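Local structure of polyhedrin (Simulium ubiquitum cypovirus, 5A9A) at residues Ala54-Asn59 and Ile195-Ile200; Ile108-Asn113 and Phe173-Arg178. The protein builds the crystalline lattice of cypovirus polyhedra, the occlusion bodies that probably embed and protect virus particles between insect hosts. One frame throughout, in Å; residues are numbered along the deposited sequence.

Interaction 1 (Ala54-Asn59 and Ile195-Ile200); sequences APEFIN and IQNNII
Asn198, the first residue beyond helix 191-197, plugs its amide into the turn around Glu56 and Phe57, where the chain passes from strand 47-54 of the six-stranded sheet to strand 57-62 of the four-stranded one. The two sheets form a beta sandwich, and this buried contact fastens the helix end to one of its connections. Asparagine suits the place because its amide copies a peptide group. OD1 of Asn198 accepts hydrogen bonds from Phe57 N (2.8 Å, nearly straight at 164°) and from Glu56 N (2.9 Å, bent to 135°), both arriving on the same face of the amide. ND2 returns a bond to Phe57 O at 2.9 Å, lying in that carbonyl's plane on a lone pair. Three bonds thus fix the rotation of the amide. The Phe57 ring, set between its own backbone N and carbonyl carbon (chi1 58°), lies over the same group: ND2 of Asn198 sits 3.1 Å from the ring plane above its centre, with the amide tilted against the ring. The backbone at Asn198 makes an inverse gamma turn, closed by Ile199 N to Asn197 O (2.8 Å). The rigid Pro55 ring packs on this turn, its CG 3.3 Å from Asn197 O. Asn197 lays its CB against the Glu56 carboxylate, while its OD1 bonds to Trp140 of the second subunit; ND2 of Asn59 reaches Gln196 O of the third. Further along, branched Ile200 spreads against Ala54, Phe57 and Ile58, and its CD1 comes within 3.1 Å of Asn59 OD1.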
loop_
_atom_site.group_PDB
_atom_site.type_symbol
_atom_site.label_atom_id
_atom_site.label_comp_id
_atom_site.label_asym_id
_atom_site.label_seq_id
_atom_site.Cartn_x
_atom_site.Cartn_y
_atom_site.Cartn_z
ATOM N N ALA A 54 0.618 -3.046 13.409
ATOM C CA ALA A 54 1.153 -1.703 13.207
ATOM C C ALA A 54 1.239 -0.985 14.550
ATOM O O ALA A 54 0.513 -1.321 15.485
ATOM C CB ALA A 54 0.287 -0.919 12.242
ATOM N N PRO A 55 2.147 -0.006 14.658
ATOM C CA PRO A 55 2.334 0.708 15.925
ATOM C C PRO A 55 1.495 1.980 16.077
ATOM O O PRO A 55 1.332 2.441 17.208
ATOM C CB PRO A 55 3.824 1.049 15.904
ATOM C CG PRO A 55 4.136 1.229 14.458
ATOM C CD PRO A 55 3.212 0.308 13.689
ATOM N N GLU A 56 0.976 2.538 14.983
ATOM C CA GLU A 56 0.164 3.754 15.077
ATOM C C GLU A 56 -1.315 3.479 14.789
ATOM O O GLU A 56 -2.183 3.810 15.594
ATOM C CB GLU A 56 0.687 4.840 14.133
ATOM C CG GLU A 56 2.201 4.961 14.085
ATOM C CD GLU A 56 2.827 5.098 15.460
ATOM O OE1 GLU A 56 2.140 5.564 16.395
ATOM O OE2 GLU A 56 4.012 4.735 15.604
ATOM N N PHE A 57 -1.602 2.885 13.637
ATOM C CA PHE A 57 -2.975 2.512 13.301
ATOM C C PHE A 57 -3.019 1.447 12.217
ATOM O O PHE A 57 -2.208 1.456 11.294
ATOM C CB PHE A 57 -3.792 3.737 12.862
ATOM C CG PHE A 57 -3.213 4.473 11.689
ATOM C CD1 PHE A 57 -3.555 4.118 10.393
ATOM C CD2 PHE A 57 -2.343 5.533 11.880
ATOM C CE1 PHE A 57 -3.025 4.800 9.308
ATOM C CE2 PHE A 57 -1.813 6.221 10.803
ATOM C CZ PHE A 57 -2.153 5.854 9.516
ATOM N N ILE A 58 -3.966 0.522 12.347
ATOM C CA ILE A 58 -4.209 -0.476 11.315
ATOM C C ILE A 58 -5.459 -0.117 10.535
ATOM O O ILE A 58 -6.576 -0.305 11.015
ATOM C CB ILE A 58 -4.414 -1.884 11.901
ATOM C CG1 ILE A 58 -3.159 -2.351 12.638
ATOM C CG2 ILE A 58 -4.762 -2.867 10.788
ATOM C CD1 ILE A 58 -3.365 -3.623 13.433
ATOM N N ASN A 59 -5.269 0.418 9.336
ATOM C CA ASN A 59 -6.373 0.568 8.406
ATOM C C ASN A 59 -6.054 -0.177 7.121
ATOM O O ASN A 59 -4.925 -0.622 6.908
ATOM C CB ASN A 59 -6.691 2.043 8.133
ATOM C CG ASN A 59 -5.560 2.773 7.443
ATOM O OD1 ASN A 59 -4.595 2.164 6.985
ATOM N ND2 ASN A 59 -5.683 4.094 7.355
ATOM N N ILE A 195 3.974 8.897 11.251
ATOM C CA ILE A 195 3.777 8.605 9.835
ATOM C C ILE A 195 4.789 7.584 9.317
ATOM O O ILE A 195 4.417 6.628 8.637
ATOM C CB ILE A 195 3.873 9.883 8.984
ATOM C CG1 ILE A 195 2.673 10.790 9.263
ATOM C CG2 ILE A 195 3.933 9.533 7.502
ATOM C CD1 ILE A 195 2.837 12.205 8.751
ATOM N N GLN A 196 6.062 7.787 9.643
ATOM C CA GLN A 196 7.126 6.944 9.112
ATOM C C GLN A 196 7.195 5.592 9.818
ATOM O O GLN A 196 7.701 4.623 9.257
ATOM C CB GLN A 196 8.472 7.663 9.218
ATOM C CG GLN A 196 8.568 8.907 8.354
ATOM C CD GLN A 196 9.934 9.561 8.417
ATOM O OE1 GLN A 196 10.709 9.321 9.339
ATOM N NE2 GLN A 196 10.240 10.388 7.427
ATOM N N ASN A 197 6.687 5.526 11.045
ATOM C CA ASN A 197 6.680 4.274 11.795
ATOM C C ASN A 197 5.497 3.381 11.446
ATOM O O ASN A 197 5.543 2.171 11.668
ATOM C CB ASN A 197 6.671 4.542 13.301
ATOM C CG ASN A 197 8.066 4.659 13.885
ATOM O OD1 ASN A 197 9.058 4.686 13.157
ATOM N ND2 ASN A 197 8.147 4.727 15.207
ATOM N N ASN A 198 4.432 3.965 10.907
ATOM C CA ASN A 198 3.231 3.184 10.653
ATOM C C ASN A 198 3.330 2.405 9.350
ATOM O O ASN A 198 2.761 2.783 8.327
ATOM C CB ASN A 198 1.970 4.048 10.685
ATOM C CG ASN A 198 0.739 3.245 11.050
ATOM O OD1 ASN A 198 0.687 2.635 12.121
ATOM N ND2 ASN A 198 -0.255 3.226 10.163
ATOM N N ILE A 199 4.086 1.316 9.414
ATOM C CA ILE A 199 4.167 0.351 8.333
ATOM C C ILE A 199 3.165 -0.753 8.644
ATOM O O ILE A 199 3.425 -1.628 9.471
ATOM C CB ILE A 199 5.582 -0.236 8.233
ATOM C CG1 ILE A 199 6.608 0.893 8.129
ATOM C CG2 ILE A 199 5.691 -1.171 7.040
ATOM C CD1 ILE A 199 8.036 0.450 8.350
ATOM N N ILE A 200 2.010 -0.689 7.994
ATOM C CA ILE A 200 0.923 -1.617 8.270
ATOM C C ILE A 200 1.212 -2.961 7.608
ATOM O O ILE A 200 1.123 -3.099 6.388
ATOM C CB ILE A 200 -0.422 -1.056 7.770
ATOM C CG1 ILE A 200 -0.658 0.337 8.362
ATOM C CG2 ILE A 200 -1.564 -1.987 8.145
ATOM C CD1 ILE A 200 -1.772 1.111 7.688
#

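Interaction 2 (Ile108-Asn113 and Phe173-Arg178); sequences ISANGN and FKFPSR
Ile108 and Ala110 face Phe175 across the core of a beta sandwich, strand 105-111 belonging to the six-stranded sheet and strand 170-176 to the four-stranded one. The flat ring of Phe175 bridges the interior: its CZ meets CG2 of Ile108 at 3.8 Å, and its CE1 lies equally far from CB of Ala110. The ring leaves the backbone with CG anti to the carbonyl carbon (chi1 -58°), reaching toward the opposing sheet, and the small alanine lets it come close. Val36 and Val121 also touch the Phe175 side chain. Toward the strand ends the two segments draw together, the CA atoms of Ala110 and Phe175 being 7.7 Å apart but those of Asn113 and Ser177 only 5.8 Å. Polar bonds take over there. Gly112 turns the chain with backbone angles at which a CB would press on the carbonyl O of Asn111, so glycine fits. Beyond it, Asn113 holds Arg178 at two points: Asn113 O accepts from Arg178 N (2.9 Å), and the Arg178 side chain, extended from CG to NE, crosses the asparagine side chain at a slant and brings NH1 to its amide oxygen. A water adds a bridge between Gly112 O and Arg178 NH1. Amide and guanidinium are nearly coplanar, 28° apart, and NH1 of Arg178 approaches Asn113 OD1 edge-on at 2.9 Å, within the plane of both groups.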
loop_
_atom_site.group_PDB
_atom_site.type_symbol
_atom_site.label_atom_id
_atom_site.label_comp_id
_atom_site.label_asym_id
_atom_site.label_seq_id
_atom_site.Cartn_x
_atom_site.Cartn_y
_atom_site.Cartn_z
ATOM N N ILE A 108 -13.659 -10.373 13.182
ATOM C CA ILE A 108 -12.529 -9.478 13.381
ATOM C C ILE A 108 -12.101 -9.438 14.841
ATOM O O ILE A 108 -12.871 -9.040 15.719
ATOM C CB ILE A 108 -12.844 -8.050 12.909
ATOM C CG1 ILE A 108 -13.277 -8.065 11.440
ATOM C CG2 ILE A 108 -11.624 -7.155 13.088
ATOM C CD1 ILE A 108 -13.581 -6.694 10.876
ATOM N N SER A 109 -10.868 -9.865 15.085
ATOM C CA SER A 109 -10.271 -9.803 16.408
ATOM C C SER A 109 -9.303 -8.628 16.456
ATOM O O SER A 109 -8.240 -8.666 15.839
ATOM C CB SER A 109 -9.532 -11.106 16.711
ATOM O OG SER A 109 -8.805 -11.011 17.921
ATOM N N ALA A 110 -9.681 -7.580 17.181
ATOM C CA ALA A 110 -8.846 -6.389 17.295
ATOM C C ALA A 110 -8.214 -6.326 18.678
ATOM O O ALA A 110 -8.910 -6.388 19.691
ATOM C CB ALA A 110 -9.668 -5.141 17.029
ATOM N N ASN A 111 -6.892 -6.197 18.719
ATOM C CA ASN A 111 -6.163 -6.297 19.977
ATOM C C ASN A 111 -5.113 -5.211 20.152
ATOM O O ASN A 111 -4.386 -4.878 19.214
ATOM C CB ASN A 111 -5.489 -7.663 20.076
ATOM C CG ASN A 111 -6.448 -8.800 19.808
ATOM O OD1 ASN A 111 -7.003 -9.389 20.735
ATOM N ND2 ASN A 111 -6.654 -9.115 18.532
ATOM N N GLY A 112 -5.037 -4.671 21.364
ATOM C CA GLY A 112 -4.033 -3.683 21.701
ATOM C C GLY A 112 -4.622 -2.404 22.265
ATOM O O GLY A 112 -5.820 -2.314 22.543
ATOM N N ASN A 113 -3.756 -1.412 22.430
ATOM C CA ASN A 113 -4.135 -0.114 22.962
ATOM C C ASN A 113 -4.853 0.706 21.894
ATOM O O ASN A 113 -4.277 1.624 21.308
ATOM C CB ASN A 113 -2.877 0.613 23.438
ATOM C CG ASN A 113 -3.178 1.925 24.113
ATOM O OD1 ASN A 113 -4.248 2.109 24.698
ATOM N ND2 ASN A 113 -2.227 2.851 24.048
ATOM N N PHE A 173 -11.676 -0.713 6.891
ATOM C CA PHE A 173 -11.539 -0.654 8.348
ATOM C C PHE A 173 -10.440 0.282 8.838
ATOM O O PHE A 173 -9.500 0.601 8.109
ATOM C CB PHE A 173 -11.287 -2.056 8.909
ATOM C CG PHE A 173 -10.165 -2.786 8.232
ATOM C CD1 PHE A 173 -8.862 -2.651 8.680
ATOM C CD2 PHE A 173 -10.415 -3.612 7.149
ATOM C CE1 PHE A 173 -7.825 -3.321 8.055
ATOM C CE2 PHE A 173 -9.386 -4.288 6.520
ATOM C CZ PHE A 173 -8.086 -4.142 6.977
ATOM N N LYS A 174 -10.570 0.700 10.095
ATOM C CA LYS A 174 -9.600 1.574 10.742
ATOM C C LYS A 174 -9.534 1.259 12.234
ATOM O O LYS A 174 -10.542 1.339 12.932
ATOM C CB LYS A 174 -9.990 3.042 10.549
ATOM C CG LYS A 174 -8.945 4.026 11.056
ATOM C CD LYS A 174 -9.561 5.121 11.916
ATOM C CE LYS A 174 -10.474 6.035 11.115
ATOM N NZ LYS A 174 -10.685 7.332 11.819
ATOM N N PHE A 175 -8.348 0.895 12.713
ATOM C CA PHE A 175 -8.135 0.643 14.135
ATOM C C PHE A 175 -6.958 1.474 14.634
ATOM O O PHE A 175 -5.813 1.047 14.528
ATOM C CB PHE A 175 -7.862 -0.845 14.384
ATOM C CG PHE A 175 -8.957 -1.752 13.901
ATOM C CD1 PHE A 175 -10.046 -2.040 14.707
ATOM C CD2 PHE A 175 -8.894 -2.322 12.640
ATOM C CE1 PHE A 175 -11.058 -2.873 14.258
ATOM C CE2 PHE A 175 -9.899 -3.158 12.191
ATOM C CZ PHE A 175 -10.980 -3.433 13.001
ATOM N N PRO A 176 -7.238 2.667 15.180
ATOM C CA PRO A 176 -6.184 3.607 15.574
ATOM C C PRO A 176 -5.760 3.478 17.036
ATOM O O PRO A 176 -6.569 3.118 17.890
ATOM C CB PRO A 176 -6.843 4.963 15.328
ATOM C CG PRO A 176 -8.291 4.719 15.646
ATOM C CD PRO A 176 -8.577 3.261 15.327
ATOM N N SER A 177 -4.494 3.781 17.310
ATOM C CA SER A 177 -3.958 3.713 18.668
ATOM C C SER A 177 -4.559 4.793 19.559
ATOM O O SER A 177 -4.962 5.853 19.077
ATOM C CB SER A 177 -2.436 3.897 18.654
ATOM O OG SER A 177 -1.813 3.114 17.651
ATOM N N ARG A 178 -4.618 4.517 20.858
ATOM C CA ARG A 178 -4.852 5.559 21.846
ATOM C C ARG A 178 -3.574 6.369 21.987
ATOM O O ARG A 178 -2.476 5.842 21.797
ATOM C CB ARG A 178 -5.186 4.965 23.215
ATOM C CG ARG A 178 -6.581 4.399 23.378
ATOM C CD ARG A 178 -6.845 4.161 24.859
ATOM N NE ARG A 178 -8.050 3.379 25.121
ATOM C CZ ARG A 178 -8.079 2.052 25.224
ATOM N NH1 ARG A 178 -6.970 1.342 25.069
ATOM N NH2 ARG A 178 -9.225 1.435 25.481
HETATM O O HOH W 1 -7.826 -1.609 24.470
#

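How the interactions relate
The centres of the two interactions lie about 11 Å apart, and strands 57-62 and 170-176, neighbours in the four-stranded sheet, join them: Ile58 and Phe175 share a backbone hydrogen bond. Along the chain the order is 54-59, 108-113, 173-178, 195-200, so interaction 2 forms between the two halves of interaction 1, and helix 191-197 follows strand 170-176. Interaction 2 ties the sheets together across the interior, whereas interaction 1 attaches the helix end to the connection between them. The same region meets other copies of the protein: Pro176 packs on Gln196 of the third subunit, so segments of the two interactions meet across the subunit interface. Both interactions lie away from the UTP pocket.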